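Local structure of probable acetyltransferase (Agrobacterium tumefaciens, 2GE3) at residues Gly103-Leu111 with Ala135-Ala143. The protein probably transfers the acetyl group of acetyl coenzyme A to an acceptor substrate, as GNAT-family acetyltransferases do. Sequence-based numbering, arbitrary orientation.
Sequences GARLMRRTL and ALYEKIGFA. With ACO (acetyl coenzyme *a), chain E.
Ile140 drops as a knob from the last turn of its helix into a hole on helix 102-117 lined by Ala104, Met107, Arg108 and Leu111. From its branched CB, CG2, anti to the backbone N, meets CD1 of Leu111 at 3.5 Å. On the other arm CG1 lies 3.6 Å from SE of Met107, here a selenomethionine, and the terminal CD1 sits over one face of the Arg108 guanidinium, 3.6 Å from NH1, near the small Ala104. A beta-branched residue thus fills the hole in two directions. The long, flexible Met107 runs on, its SE reaching the Tyr137 ring edge-on, 4.8 Å from the centroid, a Met-aromatic contact. The helices, crossing at 47°, come closest at their cofactor ends, where both supply residues to the acetyl-coenzyme A site of the GNAT fold. There helix 102-117 presents backbone N-H groups to the pyrophosphate: Gly103 N binds O4A at 2.9 Å and Ala104 N binds O1A at 3.1 Å. Gly103 suits its place because a CB would run into the cofactor and Leu136. From the partner helix the long Lys139 carries a probably positive charge to the 3'-phosphate, as suits an anion site, its NZ 3.1 Å from O9A. Tyr137 spans the interior, its OH hydrogen-bonded to the acetyl O of the thioester. Gly141 takes the positive phi (115°) of a Schellman motif, where a side chain would jam against Ile140 O, and Gly141 N and Phe142 N bond back to Tyr137 O. Phe142 turns its ring obliquely against Leu111 and packs against Met164 and Ile166 of strand 158-167.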
ATOM      1  N   GLY A 103     -16.809  15.755  -8.641  1.00 26.26           N
ATOM      2  CA  GLY A 103     -15.818  15.082  -7.817  1.00 24.14           C
ATOM      3  C   GLY A 103     -15.781  15.660  -6.429  1.00 25.45           C
ATOM      4  O   GLY A 103     -15.643  14.935  -5.462  1.00 24.38           O
ATOM      5  N   ALA A 104     -15.865  16.986  -6.340  1.00 24.84           N
ATOM      6  CA  ALA A 104     -15.896  17.672  -5.040  1.00 26.58           C
ATOM      7  C   ALA A 104     -17.057  17.214  -4.228  1.00 27.79           C
ATOM      8  O   ALA A 104     -16.874  16.882  -3.071  1.00 29.82           O
ATOM      9  CB  ALA A 104     -15.874  19.170  -5.234  1.00 24.40           C
ATOM     10  N   ARG A 105     -18.237  17.046  -4.864  1.00 27.35           N
ATOM     11  CA  ARG A 105     -19.419  16.576  -4.142  1.00 26.43           C
ATOM     12  C   ARG A 105     -19.328  15.142  -3.707  1.00 26.62           C
ATOM     13  O   ARG A 105     -19.688  14.800  -2.609  1.00 25.28           O
ATOM     14  CB  ARG A 105     -20.724  16.715  -4.998  1.00 22.71           C
ATOM     15  CG  ARG A 105     -21.168  18.124  -5.434  1.00 24.37           C
ATOM     16  CD  ARG A 105     -22.636  17.975  -5.751  1.00 35.28           C
ATOM     17  NE  ARG A 105     -22.933  17.919  -7.106  1.00 43.20           N
ATOM     18  CZ  ARG A 105     -23.956  17.260  -7.650  1.00 45.26           C
ATOM     19  NH1 ARG A 105     -24.773  16.469  -6.962  1.00 42.77           N
ATOM     20  NH2 ARG A 105     -24.105  17.385  -8.953  1.00 42.86           N
ATOM     21  N   LEU A 106     -18.917  14.273  -4.608  1.00 28.52           N
ATOM     22  CA  LEU A 106     -18.683  12.854  -4.252  1.00 29.91           C
ATOM     23  C   LEU A 106     -17.654  12.693  -3.123  1.00 31.16           C
ATOM     24  O   LEU A 106     -17.883  11.891  -2.200  1.00 31.11           O
ATOM     25  CB  LEU A 106     -18.153  12.135  -5.479  1.00 29.27           C
ATOM     26  CG  LEU A 106     -18.613  10.856  -6.188  1.00 31.70           C
ATOM     27  CD1 LEU A 106     -20.041  10.391  -6.012  1.00 29.63           C
ATOM     28  CD2 LEU A 106     -18.209  11.044  -7.734  1.00 30.46           C
HETATM   29  N   MSE A 107     -16.531  13.427  -3.187  1.00 30.25           N
HETATM   30  CA  MSE A 107     -15.544  13.408  -2.117  1.00 35.40           C
HETATM   31  C   MSE A 107     -16.083  13.854  -0.771  1.00 31.74           C
HETATM   32  O   MSE A 107     -15.870  13.182   0.187  1.00 29.34           O
HETATM   33  CB  MSE A 107     -14.357  14.305  -2.430  1.00 33.23           C
HETATM   34  CG  MSE A 107     -12.994  13.735  -1.927  1.00 44.56           C
HETATM   35 SE   MSE A 107     -11.591  14.435  -3.244  1.00 54.95          SE
HETATM   36  CE  MSE A 107     -12.881  14.333  -4.593  1.00 57.69           C
ATOM     37  N   ARG A 108     -16.779  15.009  -0.710  1.00 31.27           N
ATOM     38  CA  ARG A 108     -17.414  15.457   0.524  1.00 30.51           C
ATOM     39  C   ARG A 108     -18.317  14.470   1.209  1.00 30.85           C
ATOM     40  O   ARG A 108     -18.316  14.368   2.456  1.00 29.70           O
ATOM     41  CB  ARG A 108     -18.160  16.792   0.288  1.00 31.71           C
ATOM     42  CG  ARG A 108     -17.199  17.819  -0.181  1.00 30.31           C
ATOM     43  CD  ARG A 108     -17.436  19.214   0.190  1.00 32.21           C
ATOM     44  NE  ARG A 108     -17.298  20.031  -0.988  1.00 32.71           N
ATOM     45  CZ  ARG A 108     -16.329  20.880  -1.289  1.00 39.79           C
ATOM     46  NH1 ARG A 108     -15.217  21.153  -0.462  1.00 40.57           N
ATOM     47  NH2 ARG A 108     -16.524  21.510  -2.460  1.00 31.53           N
ATOM     48  N   ARG A 109     -19.175  13.824   0.421  1.00 30.21           N
ATOM     49  CA  ARG A 109     -20.071  12.803   0.956  1.00 29.60           C
ATOM     50  C   ARG A 109     -19.282  11.608   1.467  1.00 30.39           C
ATOM     51  O   ARG A 109     -19.625  10.996   2.503  1.00 31.00           O
ATOM     52  CB  ARG A 109     -21.057  12.312  -0.111  1.00 29.25           C
ATOM     53  CG  ARG A 109     -22.201  13.373  -0.439  1.00 29.72           C
ATOM     54  CD  ARG A 109     -23.149  13.499   0.832  1.00 31.39           C
ATOM     55  NE  ARG A 109     -23.908  12.249   1.067  1.00 36.18           N
ATOM     56  CZ  ARG A 109     -24.942  11.847   0.305  1.00 41.68           C
ATOM     57  NH1 ARG A 109     -25.312  12.552  -0.782  1.00 41.93           N
ATOM     58  NH2 ARG A 109     -25.583  10.719   0.591  1.00 40.48           N
ATOM     59  N   THR A 110     -18.271  11.216   0.703  1.00 29.53           N
ATOM     60  CA  THR A 110     -17.505  10.001   0.991  1.00 28.69           C
ATOM     61  C   THR A 110     -16.629  10.219   2.239  1.00 28.39           C
ATOM     62  O   THR A 110     -16.547   9.340   3.065  1.00 29.07           O
ATOM     63  CB  THR A 110     -16.690   9.526  -0.244  1.00 29.09           C
ATOM     64  OG1 THR A 110     -17.596   9.346  -1.345  1.00 29.05           O
ATOM     65  CG2 THR A 110     -15.883   8.150   0.022  1.00 26.79           C
ATOM     66  N   LEU A 111     -15.997  11.382   2.379  1.00 28.20           N
ATOM     67  CA  LEU A 111     -15.233  11.748   3.585  1.00 28.79           C
ATOM     68  C   LEU A 111     -16.071  11.909   4.817  1.00 30.77           C
ATOM     69  O   LEU A 111     -15.655  11.573   5.965  1.00 30.72           O
ATOM     70  CB  LEU A 111     -14.434  13.051   3.332  1.00 27.88           C
ATOM     71  CG  LEU A 111     -13.257  12.918   2.305  1.00 32.16           C
ATOM     72  CD1 LEU A 111     -12.721  14.287   1.996  1.00 32.09           C
ATOM     73  CD2 LEU A 111     -12.062  12.016   2.864  1.00 24.73           C
ATOM     74  N   ALA A 135      -5.460  19.305  -8.053  1.00 22.80           N
ATOM     75  CA  ALA A 135      -6.172  20.539  -7.707  1.00 22.84           C
ATOM     76  C   ALA A 135      -7.425  20.275  -6.942  1.00 23.14           C
ATOM     77  O   ALA A 135      -7.755  21.049  -6.030  1.00 23.81           O
ATOM     78  CB  ALA A 135      -6.546  21.356  -8.976  1.00 23.47           C
ATOM     79  N   LEU A 136      -8.158  19.224  -7.313  1.00 22.90           N
ATOM     80  CA  LEU A 136      -9.355  18.860  -6.529  1.00 23.28           C
ATOM     81  C   LEU A 136      -8.960  18.359  -5.140  1.00 23.73           C
ATOM     82  O   LEU A 136      -9.560  18.759  -4.138  1.00 24.27           O
ATOM     83  CB  LEU A 136     -10.233  17.796  -7.232  1.00 23.68           C
ATOM     84  CG  LEU A 136     -11.387  17.255  -6.337  1.00 23.56           C
ATOM     85  CD1 LEU A 136     -12.324  18.382  -6.019  1.00 24.88           C
ATOM     86  CD2 LEU A 136     -12.186  16.052  -6.853  1.00 21.60           C
ATOM     87  N   TYR A 137      -7.968  17.492  -5.049  1.00 23.28           N
ATOM     88  CA  TYR A 137      -7.541  17.051  -3.708  1.00 23.49           C
ATOM     89  C   TYR A 137      -7.048  18.194  -2.821  1.00 23.25           C
ATOM     90  O   TYR A 137      -7.372  18.242  -1.669  1.00 19.78           O
ATOM     91  CB  TYR A 137      -6.453  15.976  -3.802  1.00 22.91           C
ATOM     92  CG  TYR A 137      -6.890  14.779  -4.551  1.00 23.85           C
ATOM     93  CD1 TYR A 137      -8.226  14.346  -4.494  1.00 27.08           C
ATOM     94  CD2 TYR A 137      -5.983  14.057  -5.373  1.00 26.08           C
ATOM     95  CE1 TYR A 137      -8.695  13.231  -5.291  1.00 26.26           C
ATOM     96  CE2 TYR A 137      -6.397  12.894  -6.089  1.00 24.26           C
ATOM     97  CZ  TYR A 137      -7.747  12.492  -6.047  1.00 28.90           C
ATOM     98  OH  TYR A 137      -8.146  11.371  -6.754  1.00 29.17           O
ATOM     99  N   GLU A 138      -6.248  19.113  -3.377  1.00 24.49           N
ATOM    100  CA  GLU A 138      -5.871  20.328  -2.609  1.00 27.63           C
ATOM    101  C   GLU A 138      -7.096  21.130  -2.107  1.00 27.72           C
ATOM    102  O   GLU A 138      -7.156  21.477  -0.960  1.00 26.63           O
ATOM    103  CB  GLU A 138      -4.928  21.246  -3.429  1.00 26.04           C
ATOM    104  CG  GLU A 138      -3.573  20.489  -3.612  1.00 27.60           C
ATOM    105  CD  GLU A 138      -2.596  21.196  -4.551  1.00 29.83           C
ATOM    106  OE1 GLU A 138      -3.029  22.098  -5.290  1.00 36.89           O
ATOM    107  OE2 GLU A 138      -1.404  20.819  -4.603  1.00 35.04           O
ATOM    108  N   LYS A 139      -8.074  21.366  -2.991  1.00 28.91           N
ATOM    109  CA  LYS A 139      -9.235  22.141  -2.685  1.00 29.01           C
ATOM    110  C   LYS A 139      -9.974  21.472  -1.544  1.00 29.48           C
ATOM    111  O   LYS A 139     -10.397  22.126  -0.635  1.00 29.56           O
ATOM    112  CB  LYS A 139     -10.135  22.202  -3.916  1.00 29.71           C
ATOM    113  CG  LYS A 139     -11.353  22.959  -3.713  1.00 31.92           C
ATOM    114  CD  LYS A 139     -12.501  22.460  -4.536  1.00 41.36           C
ATOM    115  CE  LYS A 139     -12.154  22.319  -6.032  1.00 47.61           C
ATOM    116  NZ  LYS A 139     -13.468  22.041  -6.786  1.00 55.76           N
ATOM    117  N   ILE A 140     -10.162  20.150  -1.608  1.00 29.19           N
ATOM    118  CA  ILE A 140     -10.902  19.450  -0.556  1.00 27.63           C
ATOM    119  C   ILE A 140     -10.157  19.509   0.797  1.00 27.33           C
ATOM    120  O   ILE A 140     -10.791  19.373   1.791  1.00 25.20           O
ATOM    121  CB  ILE A 140     -11.120  17.971  -0.950  1.00 28.55           C
ATOM    122  CG1 ILE A 140     -12.027  17.867  -2.198  1.00 27.12           C
ATOM    123  CG2 ILE A 140     -11.711  17.162   0.214  1.00 30.02           C
ATOM    124  CD1 ILE A 140     -13.376  18.515  -2.143  1.00 24.36           C
ATOM    125  N   GLY A 141      -8.817  19.681   0.811  1.00 26.28           N
ATOM    126  CA  GLY A 141      -8.056  19.820   2.036  1.00 23.91           C
ATOM    127  C   GLY A 141      -7.061  18.643   2.274  1.00 25.23           C
ATOM    128  O   GLY A 141      -6.512  18.528   3.357  1.00 23.86           O
ATOM    129  N   PHE A 142      -6.742  17.824   1.251  1.00 24.85           N
ATOM    130  CA  PHE A 142      -5.644  16.847   1.378  1.00 23.94           C
ATOM    131  C   PHE A 142      -4.306  17.598   1.448  1.00 24.67           C
ATOM    132  O   PHE A 142      -4.162  18.596   0.826  1.00 25.66           O
ATOM    133  CB  PHE A 142      -5.616  15.842   0.246  1.00 22.41           C
ATOM    134  CG  PHE A 142      -6.645  14.781   0.402  1.00 24.68           C
ATOM    135  CD1 PHE A 142      -7.993  15.040   0.097  1.00 22.47           C
ATOM    136  CD2 PHE A 142      -6.279  13.500   0.825  1.00 19.51           C
ATOM    137  CE1 PHE A 142      -8.953  14.039   0.215  1.00 27.40           C
ATOM    138  CE2 PHE A 142      -7.250  12.483   0.971  1.00 28.39           C
ATOM    139  CZ  PHE A 142      -8.583  12.730   0.639  1.00 24.57           C
ATOM    140  N   ALA A 143      -3.398  17.140   2.296  1.00 23.74           N
ATOM    141  CA  ALA A 143      -2.054  17.612   2.404  1.00 23.53           C
ATOM    142  C   ALA A 143      -1.124  16.710   1.569  1.00 24.13           C
ATOM    143  O   ALA A 143      -1.249  15.441   1.562  1.00 23.94           O
ATOM    144  CB  ALA A 143      -1.622  17.602   3.917  1.00 20.85           C
TER
HETATM  145  N1A ACO E1301      -5.142  21.825 -13.990  1.00 27.30           N
HETATM  146  C2A ACO E1301      -5.321  22.448 -12.825  1.00 26.45           C
HETATM  147  N3A ACO E1301      -6.535  22.492 -12.247  1.00 28.57           N
HETATM  148  C4A ACO E1301      -7.614  21.932 -12.850  1.00 24.63           C
HETATM  149  C5A ACO E1301      -7.485  21.229 -14.092  1.00 27.84           C
HETATM  150  C6A ACO E1301      -6.148  21.201 -14.675  1.00 28.23           C
HETATM  151  N6A ACO E1301      -6.015  20.500 -15.876  1.00 27.35           N
HETATM  152  N7A ACO E1301      -8.750  20.808 -14.496  1.00 25.35           N
HETATM  153  C8A ACO E1301      -9.629  21.151 -13.552  1.00 23.91           C
HETATM  154  N9A ACO E1301      -8.948  21.847 -12.602  1.00 27.10           N
HETATM  155  C1B ACO E1301      -9.550  22.353 -11.395  1.00 26.83           C
HETATM  156  C2B ACO E1301     -10.930  22.974 -11.538  1.00 28.46           C
HETATM  157  O2B ACO E1301     -10.700  24.384 -11.747  1.00 29.50           O
HETATM  158  C3B ACO E1301     -11.441  22.589 -10.142  1.00 32.14           C
HETATM  159  O3B ACO E1301     -10.774  23.408  -9.170  1.00 39.90           O
HETATM  160  P3B ACO E1301     -11.279  24.870  -8.620  1.00 43.51           P
HETATM  161  O7A ACO E1301     -11.221  25.944  -9.700  1.00 49.48           O
HETATM  162  O8A ACO E1301     -10.153  25.049  -7.598  1.00 46.38           O
HETATM  163  O9A ACO E1301     -12.722  24.672  -8.295  1.00 45.26           O
HETATM  164  C4B ACO E1301     -10.893  21.191  -9.853  1.00 29.90           C
HETATM  165  O4B ACO E1301      -9.672  21.151 -10.581  1.00 28.96           O
HETATM  166  C5B ACO E1301     -11.828  20.081 -10.410  1.00 29.70           C
HETATM  167  O5B ACO E1301     -12.941  19.965  -9.537  1.00 21.21           O
HETATM  168  P1A ACO E1301     -14.196  19.105  -9.812  1.00 26.44           P
HETATM  169  O1A ACO E1301     -14.781  18.937  -8.461  1.00 29.36           O
HETATM  170  O2A ACO E1301     -14.795  19.908 -10.946  1.00 29.82           O
HETATM  171  O3A ACO E1301     -13.500  17.731 -10.325  1.00 24.09           O
HETATM  172  P2A ACO E1301     -14.078  16.546 -11.166  1.00 25.95           P
HETATM  173  O4A ACO E1301     -15.563  16.370 -11.198  1.00 28.81           O
HETATM  174  O5A ACO E1301     -13.388  16.696 -12.494  1.00 23.99           O
HETATM  175  O6A ACO E1301     -13.459  15.262 -10.341  1.00 24.13           O
HETATM  176  CBP ACO E1301     -11.566  13.788 -10.809  1.00 26.35           C
HETATM  177  CCP ACO E1301     -12.024  15.143 -10.244  1.00 20.44           C
HETATM  178  CDP ACO E1301     -10.001  13.810 -10.830  1.00 19.66           C
HETATM  179  CEP ACO E1301     -12.091  12.625  -9.968  1.00 22.53           C
HETATM  180  CAP ACO E1301     -12.157  13.484 -12.245  1.00 25.06           C
HETATM  181  OAP ACO E1301     -11.722  14.541 -13.063  1.00 23.00           O
HETATM  182  C9P ACO E1301     -11.776  12.211 -12.949  1.00 24.39           C
HETATM  183  O9P ACO E1301     -12.457  11.199 -12.790  1.00 26.41           O
HETATM  184  N8P ACO E1301     -10.704  12.210 -13.766  1.00 22.09           N
HETATM  185  C7P ACO E1301     -10.269  10.926 -14.363  1.00 18.57           C
HETATM  186  C6P ACO E1301      -9.927   9.854 -13.349  1.00 19.76           C
HETATM  187  C5P ACO E1301      -9.049  10.233 -12.181  1.00 19.64           C
HETATM  188  O5P ACO E1301      -8.113  11.021 -12.277  1.00 23.36           O
HETATM  189  N4P ACO E1301      -9.310   9.599 -11.030  1.00 24.43           N
HETATM  190  C3P ACO E1301      -8.780  10.091  -9.774  1.00 29.40           C
HETATM  191  C2P ACO E1301      -7.283   9.898  -9.758  1.00 42.06           C
HETATM  192  S1P ACO E1301      -6.895   8.166  -9.681  1.00 51.74           S
HETATM  193  C   ACO E1301      -5.630   8.802  -8.794  1.00 46.42           C
HETATM  194  O   ACO E1301      -5.797   9.870  -8.272  1.00 44.11           O
HETATM  195  CH3 ACO E1301      -4.423   7.908  -8.649  1.00 47.99           C